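Local coordinates for protein cytochrome C-550 (Paracoccus versutus, PDB 2BH4) that probably shuttles single electrons between redox partners through a covalently bound heme c, as a soluble class I c-type cytochrome, at residues G41-S49 with L60-W71. The protein carries 1 engineered substitution. Numbering follows the deposited sequence. Where two conformers were deposited one is given.
Sequences GVVGRKIAS and LEVAEKNPDMVW. With HEC (heme c), chain B.
Three backbone hydrogen bonds pair G44-I47 with M69-W71: G44 N to W71 O (2.8 Å), W71 N to R45 O, and I47 N to M69 O (3.2 Å). The last two flank K46 and V70 and make a single beta bridge; the first lies beyond it, beside the type II turn V42-R45. K46 extends this polar seam: its NZ makes a weak bond to P67 O, while one water links it to N66 O and M69 O and another to A63 O.

Apolar packing centres on I47. CD1 sits over the five-membered ring of W71, 3.4 Å from its centroid and 11° off the normal, a CH-pi contact, and W86 also stacks on this indole; I47 CG1 meets M69 CG at 3.6 Å. With chi1 at -55°, CG1 lies beside the backbone N, on the M69 side, and CG2 faces V62 CG1.

At one heme propionate, O2A takes W71 NE1 at the indole edge (2.9 Å, 165°). A48 N also bonds to O2A (3.1 Å), while R45 NH2 bonds to O1A. A phenylalanine in place of W71 would probably leave O2A without its indole donor and the propionate less firmly oriented. Three donors thus grip a carboxylate whose negative charge the R45 guanidinium probably offsets.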
loop_
_atom_site.group_PDB
_atom_site.type_symbol
_atom_site.label_atom_id
_atom_site.label_comp_id
_atom_site.label_asym_id
_atom_site.label_seq_id
_atom_site.Cartn_x
_atom_site.Cartn_y
_atom_site.Cartn_z
ATOM N N GLY A 41 4.629 1.889 8.109
ATOM C CA GLY A 41 5.230 3.107 7.588
ATOM C C GLY A 41 4.937 3.479 6.157
ATOM O O GLY A 41 5.592 4.359 5.609
ATOM N N VAL A 42 3.952 2.839 5.542
ATOM C CA VAL A 42 3.675 3.093 4.137
ATOM C C VAL A 42 3.130 4.497 3.875
ATOM O O VAL A 42 3.371 5.072 2.807
ATOM C CB VAL A 42 2.762 2.004 3.517
ATOM C CG1 VAL A 42 1.345 2.067 4.087
ATOM C CG2 VAL A 42 2.771 2.096 1.998
ATOM N N VAL A 43 2.381 5.062 4.827
ATOM C CA VAL A 43 1.836 6.400 4.595
ATOM C C VAL A 43 2.979 7.411 4.595
ATOM O O VAL A 43 3.748 7.512 5.578
ATOM C CB VAL A 43 0.758 6.780 5.606
ATOM C CG1 VAL A 43 0.204 8.166 5.281
ATOM C CG2 VAL A 43 -0.352 5.739 5.620
ATOM N N GLY A 44 3.144 8.094 3.473
ATOM C CA GLY A 44 4.232 9.062 3.292
ATOM C C GLY A 44 5.509 8.432 2.759
ATOM O O GLY A 44 6.513 9.126 2.540
ATOM N N ARG A 45 5.469 7.137 2.475
ATOM C CA ARG A 45 6.638 6.428 1.939
ATOM C C ARG A 45 6.740 6.598 0.428
ATOM O O ARG A 45 5.745 6.492 -0.285
ATOM C CB ARG A 45 6.547 4.930 2.275
ATOM C CG ARG A 45 7.792 4.126 1.981
ATOM C CD ARG A 45 7.728 2.764 2.677
ATOM N NE ARG A 45 6.877 1.800 1.978
ATOM C CZ ARG A 45 6.407 0.670 2.504
ATOM N NH1 ARG A 45 6.561 0.409 3.797
ATOM N NH2 ARG A 45 5.691 -0.153 1.745
ATOM N N LYS A 46 7.958 6.830 -0.065
ATOM C CA LYS A 46 8.181 6.853 -1.519
ATOM C C LYS A 46 7.580 5.619 -2.182
ATOM O O LYS A 46 7.733 4.498 -1.697
ATOM C CB LYS A 46 9.672 6.947 -1.834
ATOM C CG LYS A 46 9.999 6.967 -3.305
ATOM C CD LYS A 46 11.525 6.994 -3.517
ATOM C CE LYS A 46 11.928 6.624 -4.919
ATOM N NZ LYS A 46 11.333 7.448 -5.947
ATOM N N ILE A 47 6.880 5.833 -3.292
ATOM C CA ILE A 47 6.295 4.728 -4.050
ATOM C C ILE A 47 7.359 3.684 -4.375
ATOM O O ILE A 47 8.446 4.020 -4.857
ATOM C CB ILE A 47 5.693 5.234 -5.385
ATOM C CG1 ILE A 47 4.683 6.369 -5.165
ATOM C CG2 ILE A 47 5.051 4.111 -6.168
ATOM C CD1 ILE A 47 3.458 6.007 -4.394
ATOM N N ALA A 48 7.028 2.411 -4.137
ATOM C CA ALA A 48 7.872 1.278 -4.549
ATOM C C ALA A 48 9.323 1.408 -4.110
ATOM O O ALA A 48 10.244 1.289 -4.940
ATOM C CB ALA A 48 7.767 1.080 -6.060
ATOM N N SER A 49 9.528 1.607 -2.808
ATOM C CA SER A 49 10.879 1.866 -2.274
ATOM C C SER A 49 11.354 0.923 -1.171
ATOM O O SER A 49 12.435 1.149 -0.591
ATOM C CB SER A 49 10.990 3.313 -1.789
ATOM O OG SER A 49 10.118 3.585 -0.705
ATOM N N LEU A 60 7.156 0.491 -10.595
ATOM C CA LEU A 60 8.505 1.055 -10.704
ATOM C C LEU A 60 8.523 2.257 -11.648
ATOM O O LEU A 60 9.248 3.232 -11.420
ATOM C CB LEU A 60 9.514 -0.014 -11.153
ATOM C CG LEU A 60 9.848 -1.095 -10.126
ATOM C CD1 LEU A 60 10.685 -2.188 -10.782
ATOM C CD2 LEU A 60 10.551 -0.502 -8.934
ATOM N N GLU A 61 7.733 2.192 -12.717
ATOM C CA GLU A 61 7.644 3.303 -13.669
ATOM C C GLU A 61 6.987 4.506 -13.034
ATOM O O GLU A 61 7.413 5.638 -13.238
ATOM C CB GLU A 61 6.899 2.880 -14.923
ATOM C CG GLU A 61 6.826 3.979 -15.964
ATOM C CD GLU A 61 6.284 3.508 -17.312
ATOM O OE1 GLU A 61 6.460 2.326 -17.669
ATOM O OE2 GLU A 61 5.699 4.342 -18.023
ATOM N N VAL A 62 5.984 4.268 -12.201
ATOM C CA VAL A 62 5.366 5.369 -11.468
ATOM C C VAL A 62 6.432 6.090 -10.660
ATOM O O VAL A 62 6.530 7.298 -10.711
ATOM C CB VAL A 62 4.237 4.890 -10.512
ATOM C CG1 VAL A 62 3.739 6.068 -9.644
ATOM C CG2 VAL A 62 3.082 4.315 -11.300
ATOM N N ALA A 63 7.232 5.332 -9.914
ATOM C CA ALA A 63 8.245 5.933 -9.063
ATOM C C ALA A 63 9.322 6.630 -9.889
ATOM O O ALA A 63 9.732 7.730 -9.533
ATOM C CB ALA A 63 8.844 4.891 -8.142
ATOM N N GLU A 64 9.761 5.984 -10.965
ATOM C CA GLU A 64 10.830 6.517 -11.831
ATOM C C GLU A 64 10.464 7.850 -12.428
ATOM O O GLU A 64 11.303 8.776 -12.469
ATOM C CB GLU A 64 11.139 5.539 -12.966
ATOM C CG GLU A 64 12.202 6.019 -13.977
ATOM C CD GLU A 64 12.167 5.282 -15.312
ATOM O OE1 GLU A 64 11.347 4.353 -15.492
ATOM O OE2 GLU A 64 12.964 5.657 -16.208
ATOM N N LYS A 65 9.227 7.955 -12.898
ATOM C CA LYS A 65 8.771 9.152 -13.606
ATOM C C LYS A 65 8.281 10.250 -12.675
ATOM O O LYS A 65 8.128 11.398 -13.085
ATOM C CB LYS A 65 7.705 8.760 -14.622
ATOM C CG LYS A 65 8.292 7.981 -15.789
ATOM C CD LYS A 65 7.276 7.070 -16.415
ATOM C CE LYS A 65 6.126 7.789 -17.105
ATOM N NZ LYS A 65 5.023 6.813 -17.368
ATOM N N ASN A 66 8.097 9.904 -11.403
ATOM C CA ASN A 66 7.633 10.836 -10.403
ATOM C C ASN A 66 8.492 10.673 -9.149
ATOM O O ASN A 66 8.049 10.089 -8.141
ATOM C CB ASN A 66 6.171 10.570 -10.119
ATOM C CG ASN A 66 5.324 10.623 -11.390
ATOM O OD1 ASN A 66 4.995 11.709 -11.887
ATOM N ND2 ASN A 66 5.029 9.457 -11.954
ATOM N N PRO A 67 9.746 11.156 -9.219
ATOM C CA PRO A 67 10.700 10.910 -8.140
ATOM C C PRO A 67 10.292 11.353 -6.751
ATOM O O PRO A 67 10.781 10.791 -5.763
ATOM C CB PRO A 67 11.919 11.722 -8.557
ATOM C CG PRO A 67 11.794 11.883 -10.012
ATOM C CD PRO A 67 10.358 11.924 -10.319
ATOM N N ASP A 68 9.441 12.368 -6.678
ATOM C CA ASP A 68 9.009 12.931 -5.407
ATOM C C ASP A 68 7.723 12.313 -4.897
ATOM O O ASP A 68 7.243 12.659 -3.819
ATOM C CB ASP A 68 8.829 14.447 -5.546
ATOM C CG ASP A 68 7.839 14.832 -6.661
ATOM O OD1 ASP A 68 7.654 14.049 -7.639
ATOM O OD2 ASP A 68 7.293 15.955 -6.587
ATOM N N MET A 69 7.172 11.373 -5.656
ATOM C CA MET A 69 5.891 10.799 -5.267
ATOM C C MET A 69 6.002 9.878 -4.054
ATOM O O MET A 69 6.856 8.995 -3.996
ATOM C CB MET A 69 5.259 10.050 -6.422
ATOM C CG MET A 69 3.798 9.714 -6.188
ATOM S SD MET A 69 2.892 8.853 -7.500
ATOM C CE MET A 69 2.738 10.123 -8.746
ATOM N N VAL A 70 5.096 10.087 -3.104
ATOM C CA VAL A 70 4.950 9.224 -1.930
ATOM C C VAL A 70 3.499 8.764 -1.816
ATOM O O VAL A 70 2.605 9.299 -2.502
ATOM C CB VAL A 70 5.341 9.935 -0.615
ATOM C CG1 VAL A 70 6.748 10.487 -0.687
ATOM C CG2 VAL A 70 4.387 11.052 -0.291
ATOM N N TRP A 71 3.262 7.773 -0.959
ATOM C CA TRP A 71 1.897 7.305 -0.709
ATOM C C TRP A 71 1.137 8.258 0.173
ATOM O O TRP A 71 1.264 8.226 1.387
ATOM C CB TRP A 71 1.868 5.913 -0.094
ATOM C CG TRP A 71 2.118 4.841 -1.088
ATOM C CD1 TRP A 71 3.202 4.029 -1.162
ATOM C CD2 TRP A 71 1.246 4.446 -2.158
ATOM N NE1 TRP A 71 3.075 3.171 -2.228
ATOM C CE2 TRP A 71 1.886 3.410 -2.862
ATOM C CE3 TRP A 71 0.011 4.906 -2.616
ATOM C CZ2 TRP A 71 1.299 2.778 -3.950
ATOM C CZ3 TRP A 71 -0.560 4.290 -3.716
ATOM C CH2 TRP A 71 0.089 3.254 -4.386
HETATM FE FE HEC B . -0.919 -5.203 -1.723
HETATM C CHA HEC B . 1.681 -3.555 -3.160
HETATM C CHB HEC B . -1.711 -2.396 0.059
HETATM C CHC HEC B . -3.767 -6.720 -0.563
HETATM C CHD HEC B . 0.150 -8.187 -2.978
HETATM N NA HEC B . -0.159 -3.344 -1.589
HETATM C C1A HEC B . 0.918 -2.830 -2.277
HETATM C C2A HEC B . 1.129 -1.451 -1.937
HETATM C C3A HEC B . 0.177 -1.133 -1.046
HETATM C C4A HEC B . -0.646 -2.309 -0.813
HETATM C CMA HEC B . -0.025 0.235 -0.390
HETATM C CAA HEC B . 2.271 -0.576 -2.468
HETATM C CBA HEC B . 3.448 -0.755 -1.511
HETATM C CGA HEC B . 4.719 -0.023 -1.871
HETATM O O1A HEC B . 5.760 -0.297 -1.188
HETATM O O2A HEC B . 4.728 0.828 -2.802
HETATM N NB HEC B . -2.452 -4.664 -0.480
HETATM C C1B HEC B . -2.536 -3.479 0.216
HETATM C C2B HEC B . -3.716 -3.533 1.053
HETATM C C3B HEC B . -4.307 -4.700 0.839
HETATM C C4B HEC B . -3.513 -5.461 -0.106
HETATM C CMB HEC B . -4.149 -2.409 2.007
HETATM C CAB HEC B . -5.626 -5.200 1.464
HETATM C CBB HEC B . -6.716 -4.430 1.166
HETATM N NC HEC B . -1.663 -7.064 -1.745
HETATM C C1C HEC B . -2.863 -7.503 -1.265
HETATM C C2C HEC B . -3.010 -8.918 -1.522
HETATM C C3C HEC B . -1.936 -9.353 -2.192
HETATM C C4C HEC B . -1.067 -8.188 -2.317
HETATM C CMC HEC B . -4.243 -9.734 -1.082
HETATM C CAC HEC B . -1.593 -10.779 -2.705
HETATM C CBC HEC B . -2.478 -11.516 -3.430
HETATM N ND HEC B . 0.624 -5.773 -2.862
HETATM C C1D HEC B . 0.864 -7.067 -3.301
HETATM C C2D HEC B . 1.964 -7.062 -4.240
HETATM C C3D HEC B . 2.423 -5.651 -4.303
HETATM C C4D HEC B . 1.534 -4.879 -3.425
HETATM C CMD HEC B . 2.592 -8.228 -5.009
HETATM C CAD HEC B . 3.547 -5.151 -5.230
HETATM C CBD HEC B . 2.778 -4.593 -6.443
HETATM C CGD HEC B . 3.634 -4.425 -7.695
HETATM O O1D HEC B . 4.874 -4.557 -7.591
HETATM O O2D HEC B . 3.079 -4.125 -8.784
HETATM O O HOH W 1 8.511 8.152 -6.231
HETATM O O HOH W 2 12.430 7.439 -8.568
#